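Local coordinates for mannonate dehydratase (Streptococcus suis, PDB 3BDK), which probably catalyses the dehydration of D-mannonate to 2-dehydro-3-deoxy-D-gluconate, a step of hexuronate breakdown that depends on manganese or ferrous iron, at residues 126-131 with 179-184; 130-135 with 226-231; 89-94 with 100-105. All coordinates share one frame; numbering follows the deposited sequence.

In the fold
From the N terminus, contact 3 comes first and closes a short loop, folding helix 90-93 against the start of helix 99-114 between strands 79-84 and 120-123. The chain then passes through strand 120-123 into the loop from which contacts 1 and 2 both start, sharing D130 and W131. From this common origin the loop of contact 1 closes at helix 176-187, whereas that of contact 2 runs on, past strand 215-218, to the turn at 226-231. Packing of V128 on L230 joins the two, while K93 and Q94 tie contact 3 to M126 and N184 of contact 1.

Contact 1: residues 126-131 with 179-184; sequences MPVFDW and KAIIEN. With DNO (D-mannose), chain C.
V128 turns both of its methyl groups to helix 176-187. CG1 lies 4.1 Å from CG1 of I182, with CG2 almost as near to the same atom, and the two side chains cross at about a right angle. CG2 of V128 also approaches I181, at 4.4 Å from its CG2, so the valine fork sits against two consecutive isoleucines. With CG1 placed opposite the backbone N (chi1 -164°), the first methyl is also brought over the centre of the F129 ring, 3.4 Å above its plane, so that it packs on the phenyl face as well as on the helix. I182 turns its longer branch beside its own backbone N (chi1 -73°), which carries CG1 toward the valine.

The backbone bends sharply here. V128 has a positive phi of 70° and occupies the middle of a classic gamma turn, closed by a weak bond from N of F129 to O of P127. Y185 and M178 of the same helix, and L230, also touch V128.

Beyond the bend the chain arrives at the bound D-mannose. OD1 of D130 stands 2.9 Å from O6 of the sugar, while OD2 accepts a hydrogen bond from ND2 of N124, a second-shell contact that should steady the carboxylate. W131 presents the edge of its indole: NE1 is 2.9 Å from O4 of D-mannose, which lies near the ring plane. V128 thus packs on helix 176-187 while D130 and W131, just beyond it, line the ligand pocket, the place characteristically taken by loops that follow the strands of a xylose isomerase-like TIM barrel.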
loop_
_atom_site.group_PDB
_atom_site.type_symbol
_atom_site.label_atom_id
_atom_site.label_comp_id
_atom_site.label_asym_id
_atom_site.label_seq_id
_atom_site.Cartn_x
_atom_site.Cartn_y
_atom_site.Cartn_z
ATOM N N MET A 126 -27.035 -13.124 10.139
ATOM C CA MET A 126 -26.334 -14.371 10.217
ATOM C C MET A 126 -26.597 -14.999 11.568
ATOM O O MET A 126 -26.135 -14.505 12.599
ATOM C CB MET A 126 -24.842 -14.129 10.028
ATOM C CG MET A 126 -24.091 -15.272 9.350
ATOM S SD MET A 126 -22.294 -15.040 9.329
ATOM C CE MET A 126 -22.183 -13.287 8.925
ATOM N N PRO A 127 -27.353 -16.094 11.579
ATOM C CA PRO A 127 -27.631 -16.785 12.819
ATOM C C PRO A 127 -26.360 -17.004 13.607
ATOM O O PRO A 127 -25.320 -17.285 13.006
ATOM C CB PRO A 127 -28.164 -18.124 12.343
ATOM C CG PRO A 127 -28.804 -17.821 11.038
ATOM C CD PRO A 127 -28.013 -16.727 10.422
ATOM N N VAL A 128 -26.455 -16.827 14.927
ATOM C CA VAL A 128 -25.456 -17.231 15.912
ATOM C C VAL A 128 -24.146 -16.425 15.912
ATOM O O VAL A 128 -23.911 -15.636 16.825
ATOM C CB VAL A 128 -25.170 -18.756 15.858
ATOM C CG1 VAL A 128 -24.461 -19.201 17.119
ATOM C CG2 VAL A 128 -26.449 -19.533 15.712
ATOM N N PHE A 129 -23.297 -16.635 14.908
ATOM C CA PHE A 129 -21.993 -15.968 14.819
ATOM C C PHE A 129 -22.005 -14.967 13.677
ATOM O O PHE A 129 -22.828 -15.088 12.773
ATOM C CB PHE A 129 -20.878 -16.981 14.534
ATOM C CG PHE A 129 -20.995 -18.265 15.307
ATOM C CD1 PHE A 129 -21.608 -19.376 14.738
ATOM C CD2 PHE A 129 -20.482 -18.366 16.595
ATOM C CE1 PHE A 129 -21.723 -20.577 15.448
ATOM C CE2 PHE A 129 -20.595 -19.552 17.311
ATOM C CZ PHE A 129 -21.219 -20.664 16.734
ATOM N N ASP A 130 -21.077 -14.001 13.709
ATOM C CA ASP A 130 -20.894 -13.076 12.584
ATOM C C ASP A 130 -19.754 -13.466 11.641
ATOM O O ASP A 130 -19.570 -12.870 10.570
ATOM C CB ASP A 130 -20.682 -11.666 13.092
ATOM C CG ASP A 130 -21.787 -11.217 14.007
ATOM O OD1 ASP A 130 -21.457 -10.503 14.992
ATOM O OD2 ASP A 130 -22.969 -11.588 13.745
ATOM N N TRP A 131 -18.994 -14.464 12.057
ATOM C CA TRP A 131 -17.966 -15.068 11.230
ATOM C C TRP A 131 -17.448 -16.288 11.979
ATOM O O TRP A 131 -17.699 -16.452 13.176
ATOM C CB TRP A 131 -16.831 -14.075 10.944
ATOM C CG TRP A 131 -16.247 -13.465 12.185
ATOM C CD1 TRP A 131 -16.647 -12.321 12.796
ATOM C CD2 TRP A 131 -15.174 -13.987 12.981
ATOM N NE1 TRP A 131 -15.887 -12.084 13.917
ATOM C CE2 TRP A 131 -14.978 -13.092 14.059
ATOM C CE3 TRP A 131 -14.356 -15.123 12.889
ATOM C CZ2 TRP A 131 -13.992 -13.288 15.035
ATOM C CZ3 TRP A 131 -13.372 -15.322 13.875
ATOM C CH2 TRP A 131 -13.203 -14.407 14.926
ATOM N N LYS A 179 -26.335 -22.890 23.164
ATOM C CA LYS A 179 -26.707 -24.274 22.872
ATOM C C LYS A 179 -28.154 -24.346 22.371
ATOM O O LYS A 179 -28.414 -24.850 21.281
ATOM C CB LYS A 179 -26.500 -25.174 24.094
ATOM C CG LYS A 179 -26.986 -26.614 23.897
ATOM C CD LYS A 179 -26.348 -27.584 24.882
ATOM C CE LYS A 179 -26.579 -29.019 24.419
ATOM N NZ LYS A 179 -25.897 -30.001 25.298
ATOM N N ALA A 180 -29.077 -23.804 23.158
ATOM C CA ALA A 180 -30.498 -23.800 22.816
ATOM C C ALA A 180 -30.857 -22.863 21.655
ATOM O O ALA A 180 -31.894 -23.033 21.008
ATOM C CB ALA A 180 -31.324 -23.457 24.054
ATOM N N ILE A 181 -30.017 -21.866 21.408
ATOM C CA ILE A 181 -30.186 -20.986 20.257
ATOM C C ILE A 181 -29.836 -21.773 18.987
ATOM O O ILE A 181 -30.496 -21.643 17.937
ATOM C CB ILE A 181 -29.304 -19.727 20.397
ATOM C CG1 ILE A 181 -29.895 -18.807 21.469
ATOM C CG2 ILE A 181 -29.211 -18.978 19.084
ATOM C CD1 ILE A 181 -28.929 -17.788 22.052
ATOM N N ILE A 182 -28.806 -22.611 19.116
ATOM C CA ILE A 182 -28.330 -23.447 18.029
ATOM C C ILE A 182 -29.358 -24.546 17.764
ATOM O O ILE A 182 -29.745 -24.767 16.616
ATOM C CB ILE A 182 -26.906 -23.991 18.315
ATOM C CG1 ILE A 182 -25.875 -22.858 18.178
ATOM C CG2 ILE A 182 -26.552 -25.097 17.357
ATOM C CD1 ILE A 182 -24.700 -22.958 19.130
ATOM N N GLU A 183 -29.843 -25.195 18.822
ATOM C CA GLU A 183 -30.940 -26.165 18.675
ATOM C C GLU A 183 -32.138 -25.575 17.920
ATOM O O GLU A 183 -32.638 -26.203 16.966
ATOM C CB GLU A 183 -31.356 -26.781 20.019
ATOM C CG GLU A 183 -30.181 -27.417 20.785
ATOM C CD GLU A 183 -30.592 -28.492 21.802
ATOM O OE1 GLU A 183 -29.680 -29.035 22.489
ATOM O OE2 GLU A 183 -31.811 -28.800 21.909
ATOM N N ASN A 184 -32.563 -24.369 18.308
ATOM C CA ASN A 184 -33.691 -23.707 17.644
ATOM C C ASN A 184 -33.495 -23.509 16.133
ATOM O O ASN A 184 -34.320 -23.957 15.355
ATOM C CB ASN A 184 -34.105 -22.403 18.350
ATOM C CG ASN A 184 -35.454 -21.853 17.841
ATOM O OD1 ASN A 184 -36.478 -22.539 17.875
ATOM N ND2 ASN A 184 -35.443 -20.616 17.361
HETATM C C1 DNO C . -15.878 -10.238 10.273
HETATM C C2 DNO C . -15.491 -8.755 10.399
HETATM C C3 DNO C . -15.627 -8.161 11.837
HETATM C C4 DNO C . -16.976 -8.227 12.625
HETATM C C5 DNO C . -18.321 -8.017 11.866
HETATM C C6 DNO C . -19.366 -7.431 12.823
HETATM O O1 DNO C . -15.619 -10.866 9.244
HETATM O O2 DNO C . -16.201 -7.968 9.426
HETATM O O3 DNO C . -15.246 -6.789 11.788
HETATM O O4 DNO C . -17.012 -9.431 13.403
HETATM O O5 DNO C . -18.214 -7.140 10.733
HETATM O O6 DNO C . -20.182 -8.487 13.339
#

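Contact 2: residues 130-135 with 226-231. With DNO (D-mannose), chain C.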
loop_
_atom_site.group_PDB
_atom_site.type_symbol
_atom_site.label_atom_id
_atom_site.label_comp_id
_atom_site.label_asym_id
_atom_site.label_seq_id
_atom_site.Cartn_x
_atom_site.Cartn_y
_atom_site.Cartn_z
ATOM N N ASP A 130 -21.077 -14.001 13.709
ATOM C CA ASP A 130 -20.894 -13.076 12.584
ATOM C C ASP A 130 -19.754 -13.466 11.641
ATOM O O ASP A 130 -19.570 -12.870 10.570
ATOM C CB ASP A 130 -20.682 -11.666 13.092
ATOM C CG ASP A 130 -21.787 -11.217 14.007
ATOM O OD1 ASP A 130 -21.457 -10.503 14.992
ATOM O OD2 ASP A 130 -22.969 -11.588 13.745
ATOM N N TRP A 131 -18.994 -14.464 12.057
ATOM C CA TRP A 131 -17.966 -15.068 11.230
ATOM C C TRP A 131 -17.448 -16.288 11.979
ATOM O O TRP A 131 -17.699 -16.452 13.176
ATOM C CB TRP A 131 -16.831 -14.075 10.944
ATOM C CG TRP A 131 -16.247 -13.465 12.185
ATOM C CD1 TRP A 131 -16.647 -12.321 12.796
ATOM C CD2 TRP A 131 -15.174 -13.987 12.981
ATOM N NE1 TRP A 131 -15.887 -12.084 13.917
ATOM C CE2 TRP A 131 -14.978 -13.092 14.059
ATOM C CE3 TRP A 131 -14.356 -15.123 12.889
ATOM C CZ2 TRP A 131 -13.992 -13.288 15.035
ATOM C CZ3 TRP A 131 -13.372 -15.322 13.875
ATOM C CH2 TRP A 131 -13.203 -14.407 14.926
ATOM N N THR A 132 -16.717 -17.135 11.275
ATOM C CA THR A 132 -16.144 -18.322 11.868
ATOM C C THR A 132 -14.793 -18.544 11.213
ATOM O O THR A 132 -14.683 -18.563 9.982
ATOM C CB THR A 132 -17.064 -19.513 11.608
ATOM O OG1 THR A 132 -18.324 -19.280 12.244
ATOM C CG2 THR A 132 -16.467 -20.827 12.121
ATOM N N ARG A 133 -13.764 -18.687 12.033
ATOM C CA ARG A 133 -12.469 -19.086 11.540
ATOM C C ARG A 133 -12.038 -20.292 12.352
ATOM O O ARG A 133 -12.480 -20.457 13.486
ATOM C CB ARG A 133 -11.452 -17.952 11.675
ATOM C CG ARG A 133 -11.751 -16.699 10.841
ATOM C CD ARG A 133 -11.866 -17.008 9.328
ATOM N NE ARG A 133 -12.037 -15.792 8.544
ATOM C CZ ARG A 133 -13.203 -15.331 8.092
ATOM N NH1 ARG A 133 -14.331 -15.999 8.323
ATOM N NH2 ARG A 133 -13.237 -14.195 7.402
ATOM N N SER A 134 -11.196 -21.143 11.766
ATOM C CA SER A 134 -10.645 -22.291 12.460
ATOM C C SER A 134 -9.331 -21.893 13.122
ATOM O O SER A 134 -8.854 -22.565 14.042
ATOM C CB SER A 134 -10.387 -23.425 11.467
ATOM O OG SER A 134 -8.998 -23.533 11.170
ATOM N N ASP A 135 -8.731 -20.805 12.642
ATOM C CA ASP A 135 -7.348 -20.482 13.000
ATOM C C ASP A 135 -7.034 -19.020 12.735
ATOM O O ASP A 135 -7.151 -18.554 11.596
ATOM C CB ASP A 135 -6.389 -21.398 12.220
ATOM C CG ASP A 135 -4.938 -21.290 12.688
ATOM O OD1 ASP A 135 -4.611 -20.445 13.551
ATOM O OD2 ASP A 135 -4.109 -22.057 12.160
ATOM N N GLY A 226 -23.640 -23.017 4.882
ATOM C CA GLY A 226 -24.030 -23.567 6.178
ATOM C C GLY A 226 -22.835 -24.122 6.914
ATOM O O GLY A 226 -22.069 -24.898 6.350
ATOM N N ILE A 227 -22.645 -23.692 8.156
ATOM C CA ILE A 227 -21.724 -24.365 9.079
ATOM C C ILE A 227 -22.532 -24.965 10.204
ATOM O O ILE A 227 -23.584 -24.434 10.559
ATOM C CB ILE A 227 -20.694 -23.414 9.724
ATOM C CG1 ILE A 227 -21.406 -22.227 10.402
ATOM C CG2 ILE A 227 -19.626 -23.015 8.706
ATOM C CD1 ILE A 227 -20.522 -20.972 10.739
ATOM N N PHE A 228 -22.045 -26.071 10.764
ATOM C CA PHE A 228 -22.617 -26.607 11.986
ATOM C C PHE A 228 -24.140 -26.753 11.865
ATOM O O PHE A 228 -24.886 -26.507 12.837
ATOM C CB PHE A 228 -22.309 -25.653 13.146
ATOM C CG PHE A 228 -20.851 -25.433 13.390
ATOM C CD1 PHE A 228 -19.967 -26.511 13.441
ATOM C CD2 PHE A 228 -20.375 -24.157 13.642
ATOM C CE1 PHE A 228 -18.635 -26.321 13.706
ATOM C CE2 PHE A 228 -19.049 -23.942 13.917
ATOM C CZ PHE A 228 -18.166 -25.012 13.944
ATOM N N GLY A 229 -24.601 -27.104 10.667
ATOM C CA GLY A 229 -26.034 -27.250 10.406
ATOM C C GLY A 229 -26.888 -26.011 10.606
ATOM O O GLY A 229 -28.115 -26.100 10.559
ATOM N N LEU A 230 -26.257 -24.859 10.819
ATOM C CA LEU A 230 -26.975 -23.588 10.888
ATOM C C LEU A 230 -27.252 -23.042 9.501
ATOM O O LEU A 230 -26.441 -23.224 8.608
ATOM C CB LEU A 230 -26.149 -22.546 11.602
ATOM C CG LEU A 230 -25.794 -22.670 13.057
ATOM C CD1 LEU A 230 -24.725 -21.593 13.357
ATOM C CD2 LEU A 230 -27.051 -22.493 13.880
ATOM N N PRO A 231 -28.386 -22.343 9.312
ATOM C CA PRO A 231 -28.708 -21.838 7.984
ATOM C C PRO A 231 -28.012 -20.495 7.647
ATOM O O PRO A 231 -27.706 -19.715 8.561
ATOM C CB PRO A 231 -30.227 -21.676 8.059
ATOM C CG PRO A 231 -30.454 -21.255 9.436
ATOM C CD PRO A 231 -29.441 -21.994 10.282
HETATM C C1 DNO C . -15.878 -10.238 10.273
HETATM C C2 DNO C . -15.491 -8.755 10.399
HETATM C C3 DNO C . -15.627 -8.161 11.837
HETATM C C4 DNO C . -16.976 -8.227 12.625
HETATM C C5 DNO C . -18.321 -8.017 11.866
HETATM C C6 DNO C . -19.366 -7.431 12.823
HETATM O O1 DNO C . -15.619 -10.866 9.244
HETATM O O2 DNO C . -16.201 -7.968 9.426
HETATM O O3 DNO C . -15.246 -6.789 11.788
HETATM O O4 DNO C . -17.012 -9.431 13.403
HETATM O O5 DNO C . -18.214 -7.140 10.733
HETATM O O6 DNO C . -20.182 -8.487 13.339
#
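T132 and I227 meet tip to tip, the hydroxyl of one directed at the terminal methyl of the other. OG1 of T132 is only 3.2 Å from CD1 of I227, a tight approach, and CB of T132 follows at 3.9 Å. The isoleucine achieves this by setting CG1 between its backbone N and carbonyl carbon (chi1 54°) and then continuing extended to CD1. On T132 the other branch serves a second neighbour: CG2 stands 4.4 Å from CE2 of F228, approaching the phenyl ring obliquely. F149 of strand 145-150 touches the side chains of both T132 and I227.

I227 and F228 are the first two residues of a type I' beta turn running to L230. Its closing bond, from N of L230 to O of I227, is short at 2.7 Å; F228 and G229 occupy the two central positions, both with positive phi. The opposing segment is irregular as far as S134 and D135, which pair together with A148 as a classic beta bulge where the antiparallel sheet begins.

The CB of W131 points away from the turn. R133 folds its guanidinium back on the backbone: NH1 donates to O of T132 at 3.1 Å, nearly straight at 168°. The acceptor lies in the guanidinium plane, but the donor sits well above the carbonyl plane. The same NH1 forms a salt bridge with D222, a pocket residue, and NH2 another with E299.

Contact 3: residues 89-94 with 100-105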
loop_
_atom_site.group_PDB
_atom_site.type_symbol
_atom_site.label_atom_id
_atom_site.label_comp_id
_atom_site.label_asym_id
_atom_site.label_seq_id
_atom_site.Cartn_x
_atom_site.Cartn_y
_atom_site.Cartn_z
ATOM N N HIS A 89 -30.679 -8.105 16.639
ATOM C CA HIS A 89 -30.777 -9.039 17.780
ATOM C C HIS A 89 -31.132 -10.455 17.297
ATOM O O HIS A 89 -31.837 -10.619 16.295
ATOM C CB HIS A 89 -31.835 -8.539 18.814
ATOM C CG HIS A 89 -31.764 -9.228 20.154
ATOM N ND1 HIS A 89 -32.287 -10.485 20.383
ATOM C CD2 HIS A 89 -31.211 -8.837 21.331
ATOM C CE1 HIS A 89 -32.050 -10.843 21.635
ATOM N NE2 HIS A 89 -31.397 -9.860 22.232
ATOM N N GLU A 90 -30.664 -11.478 18.013
ATOM C CA GLU A 90 -31.005 -12.865 17.663
ATOM C C GLU A 90 -32.507 -13.061 17.570
ATOM O O GLU A 90 -32.990 -13.749 16.670
ATOM C CB GLU A 90 -30.413 -13.884 18.640
ATOM C CG GLU A 90 -28.920 -14.145 18.452
ATOM C CD GLU A 90 -28.545 -14.738 17.087
ATOM O OE1 GLU A 90 -29.289 -15.597 16.564
ATOM O OE2 GLU A 90 -27.488 -14.338 16.547
ATOM N N ASP A 91 -33.240 -12.450 18.493
ATOM C CA ASP A 91 -34.695 -12.549 18.516
ATOM C C ASP A 91 -35.333 -12.013 17.244
ATOM O O ASP A 91 -36.378 -12.507 16.830
ATOM C CB ASP A 91 -35.272 -11.830 19.737
ATOM C CG ASP A 91 -34.961 -12.546 21.042
ATOM O OD1 ASP A 91 -34.883 -13.796 21.034
ATOM O OD2 ASP A 91 -34.814 -11.849 22.075
ATOM N N ILE A 92 -34.716 -11.008 16.622
ATOM C CA ILE A 92 -35.215 -10.545 15.326
ATOM C C ILE A 92 -34.893 -11.580 14.257
ATOM O O ILE A 92 -35.756 -11.930 13.452
ATOM C CB ILE A 92 -34.677 -9.159 14.906
ATOM C CG1 ILE A 92 -35.161 -8.084 15.880
ATOM C CG2 ILE A 92 -35.141 -8.821 13.485
ATOM C CD1 ILE A 92 -34.370 -6.781 15.815
ATOM N N LYS A 93 -33.653 -12.069 14.274
ATOM C CA LYS A 93 -33.188 -13.090 13.337
ATOM C C LYS A 93 -34.050 -14.355 13.415
ATOM O O LYS A 93 -34.364 -14.951 12.380
ATOM C CB LYS A 93 -31.709 -13.434 13.594
ATOM C CG LYS A 93 -30.657 -12.470 13.010
ATOM C CD LYS A 93 -29.256 -12.838 13.523
ATOM C CE LYS A 93 -28.172 -11.880 13.032
ATOM N NZ LYS A 93 -26.873 -12.054 13.750
ATOM N N GLN A 94 -34.441 -14.742 14.632
ATOM C CA GLN A 94 -35.267 -15.932 14.878
ATOM C C GLN A 94 -36.773 -15.712 14.669
ATOM O O GLN A 94 -37.553 -16.663 14.732
ATOM C CB GLN A 94 -35.046 -16.440 16.299
ATOM C CG GLN A 94 -33.864 -17.349 16.483
ATOM C CD GLN A 94 -33.460 -17.480 17.950
ATOM O OE1 GLN A 94 -33.487 -18.573 18.528
ATOM N NE2 GLN A 94 -33.081 -16.365 18.558
ATOM N N ASP A 100 -40.805 -6.997 17.889
ATOM C CA ASP A 100 -41.300 -5.653 17.537
ATOM C C ASP A 100 -40.652 -4.514 18.308
ATOM O O ASP A 100 -40.308 -3.481 17.732
ATOM C CB ASP A 100 -42.818 -5.572 17.712
ATOM C CG ASP A 100 -43.568 -5.894 16.436
ATOM O OD1 ASP A 100 -43.035 -5.590 15.343
ATOM O OD2 ASP A 100 -44.686 -6.451 16.531
ATOM N N ALA A 101 -40.510 -4.720 19.615
ATOM C CA ALA A 101 -39.847 -3.777 20.496
ATOM C C ALA A 101 -38.370 -3.647 20.110
ATOM O O ALA A 101 -37.842 -2.542 20.032
ATOM C CB ALA A 101 -39.992 -4.227 21.951
ATOM N N LEU A 102 -37.707 -4.777 19.866
ATOM C CA LEU A 102 -36.298 -4.749 19.479
ATOM C C LEU A 102 -36.139 -3.963 18.181
ATOM O O LEU A 102 -35.272 -3.088 18.083
ATOM C CB LEU A 102 -35.704 -6.163 19.417
ATOM C CG LEU A 102 -35.713 -6.881 20.787
ATOM C CD1 LEU A 102 -35.834 -8.385 20.650
ATOM C CD2 LEU A 102 -34.518 -6.546 21.653
ATOM N N ILE A 103 -37.023 -4.232 17.220
ATOM C CA ILE A 103 -37.075 -3.473 15.967
ATOM C C ILE A 103 -37.343 -1.986 16.228
ATOM O O ILE A 103 -36.814 -1.121 15.522
ATOM C CB ILE A 103 -38.113 -4.066 14.979
ATOM C CG1 ILE A 103 -37.643 -5.441 14.494
ATOM C CG2 ILE A 103 -38.352 -3.124 13.788
ATOM C CD1 ILE A 103 -38.671 -6.214 13.699
ATOM N N GLU A 104 -38.162 -1.706 17.246
ATOM C CA GLU A 104 -38.378 -0.333 17.714
ATOM C C GLU A 104 -37.061 0.359 18.049
ATOM O O GLU A 104 -36.702 1.369 17.448
ATOM C CB GLU A 104 -39.298 -0.305 18.939
ATOM C CG GLU A 104 -40.758 -0.310 18.588
ATOM C CD GLU A 104 -41.071 0.675 17.482
ATOM O OE1 GLU A 104 -40.686 1.864 17.624
ATOM O OE2 GLU A 104 -41.687 0.251 16.474
ATOM N N ASN A 105 -36.344 -0.218 19.004
ATOM C CA ASN A 105 -35.053 0.289 19.413
ATOM C C ASN A 105 -34.081 0.453 18.262
ATOM O O ASN A 105 -33.257 1.368 18.276
ATOM C CB ASN A 105 -34.481 -0.601 20.512
ATOM C CG ASN A 105 -35.165 -0.367 21.849
ATOM O OD1 ASN A 105 -35.309 -1.288 22.651
ATOM N ND2 ASN A 105 -35.599 0.879 22.090
#
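ND1 of H89 accepts a hydrogen bond from the backbone N of D91, at 2.9 Å and 163°, with the donor close to the plane of the imidazole. H89 holds the N-cap position of helix 90-93, and this bond caps the helix start. Placing CG opposite the backbone N (chi1 -166°) carries the imidazole toward helix 99-114, and the capping bond helps set which way its face turns.

L102 packs over that face. Its CD2 is 4.0 Å from CD2 of H89, CD1 stands 4.0 Å above the ring plane, and both methyls are displaced toward the rim. CD1 also reaches CB of D91, at 3.6 Å, so one branch of the leucine touches the cap residue and the short helix together.

The following residue of that helix, I92, is extended to its CD1, which lies 3.9 Å from CB of L102 and 3.8 Å from CG1 of I103. Both isoleucines keep CG1 beside the backbone N, and their side chains cross obliquely. F201 touches I92, and Y200 and A204 touch I103, so helix 191-210 backs this apolar side.

Polar groups gather elsewhere on helix 90-93. NZ of K93 donates to O of M126 and makes a long ion pair with OE2 of E90, at 3.7 Å. OE1 of E90 is hydrogen-bonded to the hydroxyl of Y185, and Q94 to N184, linking the short helix to helix 176-187. H89, D91 and I92 thus seat a loop helix against the outer helix of a beta-alpha-beta crossover, the one joining strands 79-84 and 120-123 of the TIM barrel.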